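Local coordinates for protein terminal uridylyltransferase 1 (Trypanosoma brucei, PDB 5HZD) that adds uridines from UTP to the 3' hydroxyl of guide RNAs, ribosomal RNAs and some mRNAs during mitochondrial RNA processing and editing, at residues E143-L154 against L164-I175; V219-Q230 against A242-A253. All coordinates share one frame; numbering follows the deposited sequence.

Interaction 1: residues E143-L154 against L164-I175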
# COMPACT_ATOMS: atom_id res chain seq x y z
N GLU A 143 12.30 -18.18 -0.96
CA GLU A 143 11.74 -17.21 -0.05
C GLU A 143 11.34 -17.75 1.30
O GLU A 143 11.38 -17.01 2.28
CB GLU A 143 10.57 -16.46 -0.71
CG GLU A 143 11.00 -15.51 -1.81
CD GLU A 143 9.84 -15.20 -2.74
OE1 GLU A 143 9.44 -16.12 -3.50
OE2 GLU A 143 9.35 -14.06 -2.70
N LYS A 144 10.95 -19.03 1.38
CA LYS A 144 10.63 -19.59 2.68
C LYS A 144 11.87 -19.51 3.59
O LYS A 144 11.78 -19.25 4.81
CB LYS A 144 10.16 -21.05 2.53
CG LYS A 144 10.08 -21.82 3.83
CD LYS A 144 9.69 -23.28 3.62
CE LYS A 144 9.97 -24.11 4.87
NZ LYS A 144 9.40 -23.51 6.11
N ASN A 145 13.04 -19.72 2.99
CA ASN A 145 14.25 -19.72 3.81
C ASN A 145 14.67 -18.31 4.16
O ASN A 145 15.16 -18.06 5.27
CB ASN A 145 15.38 -20.48 3.10
CG ASN A 145 15.02 -21.91 2.88
OD1 ASN A 145 14.43 -22.53 3.75
ND2 ASN A 145 15.36 -22.43 1.72
N ALA A 146 14.47 -17.38 3.23
CA ALA A 146 14.75 -15.97 3.48
C ALA A 146 13.89 -15.47 4.64
O ALA A 146 14.36 -14.77 5.55
CB ALA A 146 14.48 -15.16 2.21
N VAL A 147 12.61 -15.83 4.63
CA VAL A 147 11.72 -15.44 5.72
C VAL A 147 12.22 -15.96 7.06
O VAL A 147 12.26 -15.19 8.04
CB VAL A 147 10.27 -15.97 5.49
CG1 VAL A 147 9.47 -15.99 6.81
CG2 VAL A 147 9.58 -15.14 4.42
N ARG A 148 12.63 -17.23 7.12
CA ARG A 148 13.11 -17.81 8.39
C ARG A 148 14.44 -17.16 8.80
O ARG A 148 14.61 -16.84 9.97
CB ARG A 148 13.22 -19.34 8.30
CG ARG A 148 11.84 -19.96 7.96
CD ARG A 148 11.89 -21.37 7.41
NE ARG A 148 12.56 -22.28 8.31
CZ ARG A 148 13.65 -22.97 7.98
NH1 ARG A 148 14.17 -22.84 6.75
NH2 ARG A 148 14.22 -23.78 8.86
N SER A 149 15.33 -16.92 7.84
CA SER A 149 16.63 -16.30 8.16
C SER A 149 16.47 -14.92 8.75
O SER A 149 17.09 -14.60 9.79
CB SER A 149 17.51 -16.23 6.91
OG SER A 149 17.87 -17.53 6.49
N ILE A 150 15.67 -14.08 8.12
CA ILE A 150 15.53 -12.71 8.60
C ILE A 150 14.72 -12.64 9.90
O ILE A 150 15.00 -11.82 10.77
CB ILE A 150 15.00 -11.80 7.50
CG1 ILE A 150 16.08 -11.72 6.40
CG2 ILE A 150 14.69 -10.42 8.04
CD1 ILE A 150 15.56 -11.14 5.14
N THR A 151 13.73 -13.53 10.04
CA THR A 151 13.03 -13.61 11.33
C THR A 151 14.00 -13.84 12.48
O THR A 151 13.90 -13.17 13.49
CB THR A 151 11.95 -14.67 11.30
OG1 THR A 151 11.01 -14.28 10.30
CG2 THR A 151 11.21 -14.72 12.65
N GLU A 152 14.95 -14.74 12.29
CA GLU A 152 15.90 -15.06 13.37
C GLU A 152 16.81 -13.88 13.67
O GLU A 152 17.11 -13.60 14.82
CB GLU A 152 16.73 -16.28 13.00
CG GLU A 152 17.81 -16.62 14.00
CD GLU A 152 17.26 -17.18 15.30
OE1 GLU A 152 16.02 -17.40 15.40
OE2 GLU A 152 18.07 -17.38 16.24
N LEU A 153 17.26 -13.19 12.63
CA LEU A 153 18.08 -11.99 12.86
C LEU A 153 17.32 -10.92 13.64
O LEU A 153 17.88 -10.27 14.55
CB LEU A 153 18.61 -11.41 11.54
CG LEU A 153 19.64 -12.26 10.79
CD1 LEU A 153 20.02 -11.62 9.45
CD2 LEU A 153 20.89 -12.52 11.66
N LEU A 154 16.05 -10.72 13.30
CA LEU A 154 15.23 -9.76 14.02
C LEU A 154 15.03 -10.17 15.49
O LEU A 154 15.15 -9.34 16.38
CB LEU A 154 13.90 -9.57 13.31
CG LEU A 154 14.00 -8.87 11.96
CD1 LEU A 154 12.70 -9.10 11.20
CD2 LEU A 154 14.30 -7.35 12.13
N LEU A 164 6.39 -10.54 15.86
CA LEU A 164 6.81 -11.03 14.55
C LEU A 164 5.98 -12.19 14.05
O LEU A 164 5.83 -13.21 14.76
CB LEU A 164 8.26 -11.51 14.59
CG LEU A 164 9.35 -10.47 14.61
CD1 LEU A 164 10.71 -11.18 14.66
CD2 LEU A 164 9.27 -9.60 13.39
N GLU A 165 5.47 -12.08 12.84
CA GLU A 165 4.74 -13.19 12.23
C GLU A 165 5.42 -13.60 10.93
O GLU A 165 5.18 -12.99 9.90
CB GLU A 165 3.27 -12.80 11.95
CG GLU A 165 2.45 -13.90 11.27
CD GLU A 165 1.01 -13.51 10.88
OE1 GLU A 165 0.33 -14.37 10.25
OE2 GLU A 165 0.58 -12.38 11.19
N PRO A 166 6.27 -14.63 10.97
CA PRO A 166 6.83 -15.17 9.73
C PRO A 166 5.73 -15.89 8.96
O PRO A 166 5.03 -16.71 9.56
CB PRO A 166 7.87 -16.19 10.22
CG PRO A 166 7.41 -16.56 11.63
CD PRO A 166 6.77 -15.31 12.17
N ILE A 167 5.55 -15.57 7.70
CA ILE A 167 4.60 -16.29 6.86
C ILE A 167 5.36 -16.95 5.72
O ILE A 167 5.37 -16.45 4.61
CB ILE A 167 3.54 -15.32 6.31
CG1 ILE A 167 2.98 -14.49 7.46
CG2 ILE A 167 2.40 -16.09 5.65
CD1 ILE A 167 1.97 -13.48 7.02
N SER A 168 6.01 -18.06 6.02
CA SER A 168 6.97 -18.63 5.07
C SER A 168 6.29 -19.36 3.92
O SER A 168 6.91 -19.60 2.87
CB SER A 168 7.93 -19.57 5.81
OG SER A 168 7.20 -20.53 6.55
N HIS A 169 5.01 -19.68 4.11
CA HIS A 169 4.28 -20.55 3.17
C HIS A 169 3.12 -19.91 2.41
O HIS A 169 2.40 -20.60 1.68
CB HIS A 169 3.83 -21.82 3.89
CG HIS A 169 4.96 -22.76 4.22
ND1 HIS A 169 5.44 -23.68 3.32
CD2 HIS A 169 5.71 -22.89 5.34
CE1 HIS A 169 6.43 -24.36 3.88
NE2 HIS A 169 6.61 -23.90 5.10
N ALA A 170 2.93 -18.60 2.54
CA ALA A 170 1.98 -17.89 1.70
C ALA A 170 2.43 -17.97 0.23
O ALA A 170 3.55 -18.40 -0.05
CB ALA A 170 1.88 -16.46 2.12
N ARG A 171 1.56 -17.55 -0.69
CA ARG A 171 1.91 -17.58 -2.11
C ARG A 171 3.12 -16.69 -2.34
O ARG A 171 4.00 -16.99 -3.15
CB ARG A 171 0.72 -17.10 -2.95
CG ARG A 171 0.57 -17.79 -4.30
CD ARG A 171 -0.52 -17.13 -5.13
NE ARG A 171 -0.41 -15.67 -5.10
CZ ARG A 171 0.38 -14.96 -5.90
NH1 ARG A 171 1.13 -15.56 -6.81
NH2 ARG A 171 0.41 -13.63 -5.80
N VAL A 172 3.14 -15.58 -1.61
CA VAL A 172 4.31 -14.72 -1.55
C VAL A 172 4.76 -14.74 -0.09
O VAL A 172 4.12 -14.12 0.76
CB VAL A 172 3.97 -13.28 -1.97
CG1 VAL A 172 5.22 -12.42 -2.00
CG2 VAL A 172 3.30 -13.26 -3.34
N PRO A 173 5.83 -15.50 0.23
CA PRO A 173 6.23 -15.52 1.64
C PRO A 173 6.71 -14.16 2.11
O PRO A 173 7.40 -13.44 1.38
CB PRO A 173 7.41 -16.49 1.65
CG PRO A 173 7.16 -17.37 0.43
CD PRO A 173 6.65 -16.41 -0.58
N ILE A 174 6.31 -13.78 3.32
CA ILE A 174 6.64 -12.47 3.86
C ILE A 174 6.86 -12.59 5.36
O ILE A 174 6.59 -13.64 5.96
CB ILE A 174 5.54 -11.41 3.61
CG1 ILE A 174 4.21 -11.88 4.22
CG2 ILE A 174 5.35 -11.16 2.12
CD1 ILE A 174 3.17 -10.74 4.29
N ILE A 175 7.39 -11.52 5.95
CA ILE A 175 7.41 -11.36 7.40
C ILE A 175 6.50 -10.20 7.73
O ILE A 175 6.64 -9.12 7.17
CB ILE A 175 8.83 -11.01 7.92
CG1 ILE A 175 9.80 -12.18 7.65
CG2 ILE A 175 8.76 -10.73 9.44
CD1 ILE A 175 11.27 -11.81 7.94
O HOH W 1 8.51 -12.18 -0.86

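Interaction 2: residues V219-Q230 against A242-A253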
# COMPACT_ATOMS: atom_id res chain seq x y z
N VAL A 219 31.73 -2.44 18.40
CA VAL A 219 30.67 -1.44 18.30
C VAL A 219 31.16 -0.22 17.52
O VAL A 219 30.48 0.26 16.59
CB VAL A 219 30.16 -1.03 19.67
CG1 VAL A 219 29.26 0.18 19.57
CG2 VAL A 219 29.42 -2.22 20.32
N ARG A 220 32.34 0.28 17.88
CA ARG A 220 32.89 1.46 17.20
C ARG A 220 33.11 1.22 15.72
O ARG A 220 32.86 2.11 14.89
CB ARG A 220 34.21 1.89 17.84
CG ARG A 220 33.99 2.58 19.16
CD ARG A 220 35.28 3.02 19.84
NE ARG A 220 35.02 3.52 21.19
CZ ARG A 220 34.43 4.69 21.46
NH1 ARG A 220 34.06 5.50 20.47
NH2 ARG A 220 34.23 5.05 22.73
N ASP A 221 33.54 0.02 15.37
CA ASP A 221 33.83 -0.29 13.98
C ASP A 221 32.55 -0.36 13.17
O ASP A 221 32.56 -0.08 11.97
CB ASP A 221 34.62 -1.59 13.84
CG ASP A 221 36.09 -1.44 14.22
OD1 ASP A 221 36.49 -0.36 14.73
OD2 ASP A 221 36.85 -2.41 14.02
N ALA A 222 31.45 -0.74 13.83
CA ALA A 222 30.16 -0.87 13.13
C ALA A 222 29.56 0.48 12.80
O ALA A 222 28.87 0.61 11.79
CB ALA A 222 29.17 -1.71 13.95
N VAL A 223 29.79 1.48 13.65
CA VAL A 223 29.05 2.73 13.49
C VAL A 223 29.91 3.86 12.94
O VAL A 223 29.40 4.88 12.49
CB VAL A 223 28.38 3.16 14.81
CG1 VAL A 223 27.40 2.05 15.27
CG2 VAL A 223 29.43 3.39 15.90
N GLY A 224 31.23 3.68 12.99
CA GLY A 224 32.12 4.74 12.56
C GLY A 224 32.48 5.68 13.70
O GLY A 224 31.95 5.54 14.80
N PRO A 225 33.37 6.65 13.43
CA PRO A 225 34.02 7.51 14.43
C PRO A 225 33.09 8.45 15.20
O PRO A 225 33.45 8.88 16.29
CB PRO A 225 35.04 8.31 13.61
CG PRO A 225 34.47 8.33 12.22
CD PRO A 225 33.80 6.99 12.06
N THR A 226 31.93 8.77 14.65
CA THR A 226 31.02 9.67 15.36
C THR A 226 29.85 8.93 15.99
O THR A 226 29.06 9.52 16.74
CB THR A 226 30.47 10.79 14.44
OG1 THR A 226 29.83 10.22 13.29
CG2 THR A 226 31.60 11.72 13.99
N GLY A 227 29.74 7.64 15.71
CA GLY A 227 28.56 6.88 16.08
C GLY A 227 28.39 6.56 17.56
O GLY A 227 27.28 6.37 18.02
N VAL A 228 29.48 6.47 18.31
CA VAL A 228 29.37 6.07 19.70
C VAL A 228 29.47 7.26 20.62
O VAL A 228 30.49 7.95 20.65
CB VAL A 228 30.47 5.08 20.10
CG1 VAL A 228 30.49 4.91 21.61
CG2 VAL A 228 30.29 3.74 19.40
N GLN A 229 28.42 7.51 21.40
CA GLN A 229 28.45 8.63 22.33
C GLN A 229 28.95 8.26 23.71
O GLN A 229 29.70 9.02 24.32
CB GLN A 229 27.07 9.30 22.44
CG GLN A 229 26.68 10.10 21.24
CD GLN A 229 25.39 10.87 21.47
OE1 GLN A 229 24.81 10.81 22.57
NE2 GLN A 229 24.94 11.59 20.45
N GLN A 230 28.58 7.08 24.21
CA GLN A 230 28.96 6.69 25.54
C GLN A 230 28.91 5.17 25.61
O GLN A 230 28.01 4.56 25.03
CB GLN A 230 27.97 7.26 26.54
CG GLN A 230 28.30 6.92 27.97
CD GLN A 230 27.29 7.47 28.96
OE1 GLN A 230 26.12 7.68 28.64
NE2 GLN A 230 27.75 7.72 30.16
N ALA A 242 25.58 0.95 25.70
CA ALA A 242 26.14 1.91 24.77
C ALA A 242 25.04 2.84 24.30
O ALA A 242 23.93 2.39 23.94
CB ALA A 242 26.77 1.21 23.58
N THR A 243 25.35 4.13 24.29
CA THR A 243 24.49 5.12 23.68
C THR A 243 25.11 5.56 22.36
O THR A 243 26.27 5.96 22.31
CB THR A 243 24.31 6.34 24.59
OG1 THR A 243 23.65 5.91 25.78
CG2 THR A 243 23.45 7.40 23.90
N LEU A 244 24.33 5.48 21.30
CA LEU A 244 24.82 5.76 19.97
C LEU A 244 24.27 7.11 19.55
O LEU A 244 23.37 7.63 20.21
CB LEU A 244 24.37 4.67 18.99
CG LEU A 244 24.99 3.28 19.21
CD1 LEU A 244 26.49 3.36 19.46
CD2 LEU A 244 24.31 2.52 20.34
N GLU A 245 24.78 7.67 18.46
CA GLU A 245 24.42 9.04 18.06
C GLU A 245 23.00 9.15 17.53
O GLU A 245 22.41 10.25 17.49
CB GLU A 245 25.42 9.57 17.03
CG GLU A 245 25.34 8.88 15.68
CD GLU A 245 26.43 9.34 14.72
OE1 GLU A 245 26.69 8.62 13.73
OE2 GLU A 245 27.01 10.42 14.96
N SER A 246 22.43 8.02 17.11
CA SER A 246 21.10 8.01 16.52
C SER A 246 20.48 6.63 16.72
O SER A 246 21.16 5.69 17.09
CB SER A 246 21.18 8.31 15.03
OG SER A 246 21.73 7.22 14.32
N THR A 247 19.17 6.53 16.50
CA THR A 247 18.50 5.23 16.56
C THR A 247 18.99 4.30 15.47
O THR A 247 19.01 3.09 15.65
CB THR A 247 16.97 5.39 16.44
OG1 THR A 247 16.68 6.26 15.33
CG2 THR A 247 16.40 6.00 17.71
N THR A 248 19.37 4.83 14.31
CA THR A 248 19.88 3.97 13.25
C THR A 248 21.26 3.43 13.64
O THR A 248 21.54 2.24 13.46
CB THR A 248 19.92 4.71 11.90
OG1 THR A 248 18.60 5.17 11.59
CG2 THR A 248 20.37 3.78 10.81
N ALA A 249 22.13 4.30 14.18
CA ALA A 249 23.41 3.80 14.67
C ALA A 249 23.21 2.75 15.76
O ALA A 249 24.02 1.82 15.87
CB ALA A 249 24.29 4.95 15.20
N ALA A 250 22.16 2.88 16.56
CA ALA A 250 21.92 1.93 17.64
C ALA A 250 21.60 0.55 17.08
O ALA A 250 22.07 -0.46 17.60
CB ALA A 250 20.82 2.42 18.56
N VAL A 251 20.81 0.48 16.01
CA VAL A 251 20.56 -0.81 15.38
C VAL A 251 21.82 -1.35 14.67
O VAL A 251 22.11 -2.54 14.73
CB VAL A 251 19.36 -0.71 14.42
CG1 VAL A 251 19.14 -2.05 13.71
CG2 VAL A 251 18.11 -0.29 15.21
N ARG A 252 22.56 -0.47 14.00
CA ARG A 252 23.80 -0.85 13.34
C ARG A 252 24.77 -1.44 14.38
O ARG A 252 25.40 -2.47 14.11
CB ARG A 252 24.36 0.36 12.56
CG ARG A 252 25.51 0.04 11.58
CD ARG A 252 25.88 1.27 10.70
NE ARG A 252 24.82 1.58 9.73
CZ ARG A 252 24.17 2.74 9.66
NH1 ARG A 252 24.47 3.74 10.48
NH2 ARG A 252 23.23 2.91 8.73
N ALA A 253 24.85 -0.83 15.57
CA ALA A 253 25.69 -1.37 16.65
C ALA A 253 25.20 -2.73 17.16
O ALA A 253 25.99 -3.63 17.42
CB ALA A 253 25.80 -0.37 17.82
O HOH W 2 26.30 4.56 12.36

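Interaction 1: residues E143-L154 against L164-I175
Val-147 points its two methyls down from helix 143-154 onto the hairpin of strands 164-167 and 174-175. Its CG1 stands anti to the backbone N (chi1 160°) and meets Pro-166 CB at 3.8 Å, the two side chains crossing at about a right angle. Val-147 CG2 reaches Pro-173 CB, just before strand 174-177. Ile-175 lays CD1 under the helix, 3.7 Å from Ile-150 CG2 and 3.4 Å from Thr-151 OG1. Thr-151 OG1 is turned back to its own helix and donates to Val-147 O at 2.7 Å. Thr-151 N reaches the same oxygen from the opposite face of its plane. Farther along, Leu-164 CD1 abuts Leu-154 CB at 3.8 Å. At the start of the helix, Glu-143 crosses Pro-173 with its CB against the ring CG. A water donates to both Glu-143 OE2 and Pro-173 O; Glu-143 OE2 also forms a salt bridge with Arg-290. Lys-144 bends at its last torsion (chi4 51°), and Lys-144 NZ donates to His-169 NE2 at 3.0 Å, from well out of the ring plane. A helix laid nearly antiparallel to strand 164-167, over one face of the mixed sheet, is characteristic of the nucleotidyltransferase palm.

Interaction 2: residues V219-Q230 against A242-A253
A beta hairpin with a classic beta bulge, joined to two helix ends, makes this contact. The backbones of Gln-229 and Gln-230 both face Thr-243. Thr-243 O takes Gln-229 N at 2.8 Å and Gln-230 N at 3.2 Å, both in its carbonyl plane. Thr-243 N returns a bond to Gln-230 O, and Glu-245 N donates to Gly-227 O beyond the non-hydrogen-bonded pair Val-228 and Leu-244. Leu-244 sends CD1 over Gly-227 O, 3.8 Å from Val-228 CG2, and on toward Val-219. The carboxylate end of Glu-245 packs on Gly-227 CA.

The side chain of Gln-229 runs across that of Glu-245 at about a right angle, with their amide and carboxylate planes 81° apart. Gln-229 NE2 lies over Glu-245 CA, while OE1 is bonded to Arg-197. Glu-245 has its CG wedged between its backbone N and carbonyl carbon (chi1 69°). This folds the carboxylate back beside the type I turn 224-227. There Thr-226 OG1 gives Glu-245 OE2 a weak hydrogen bond of 3.3 Å.

The two helices meet through small side chains. Val-223 CG1 sits 3.4 Å from Ala-249 O and 3.9 Å from Ala-253 CB, and Val-219 CG1 touches the same methyl. Arg-252 runs its CD past Ala-222 O, and its guanidinium edge holds a water that also donates to Val-223 O. Ser-246 N-caps the second helix, its OG accepting from Ala-249 N at 171°. Gly-224, with positive phi, ends the first helix. Helices 209-223 and 247-254 thus pack on the face of the hairpin that carries Leu-244: two helices layered on one face of an antiparallel four-stranded sheet, away from the annotated sites.

Interaction 1 comes first along the chain and is complete before residue 219. The two centres lie 28 Å apart, and the nearest atoms are still about 7 Å apart. They belong to different sheets. Interaction 1 covers the mixed five-stranded palm sheet, near Asp-286 and Asp-125, whose catalytic roles are inferred by similarity. Interaction 2 lies on the antiparallel four-stranded sheet, farther from the centre of the chain. That sheet is inserted between palm strands 174-177 and 285-288. Helix 80-100 bridges the two regions: Trp-100 packs on the helix of interaction 1, while Gln-92 and Cys-95 touch helix 247-254 of interaction 2.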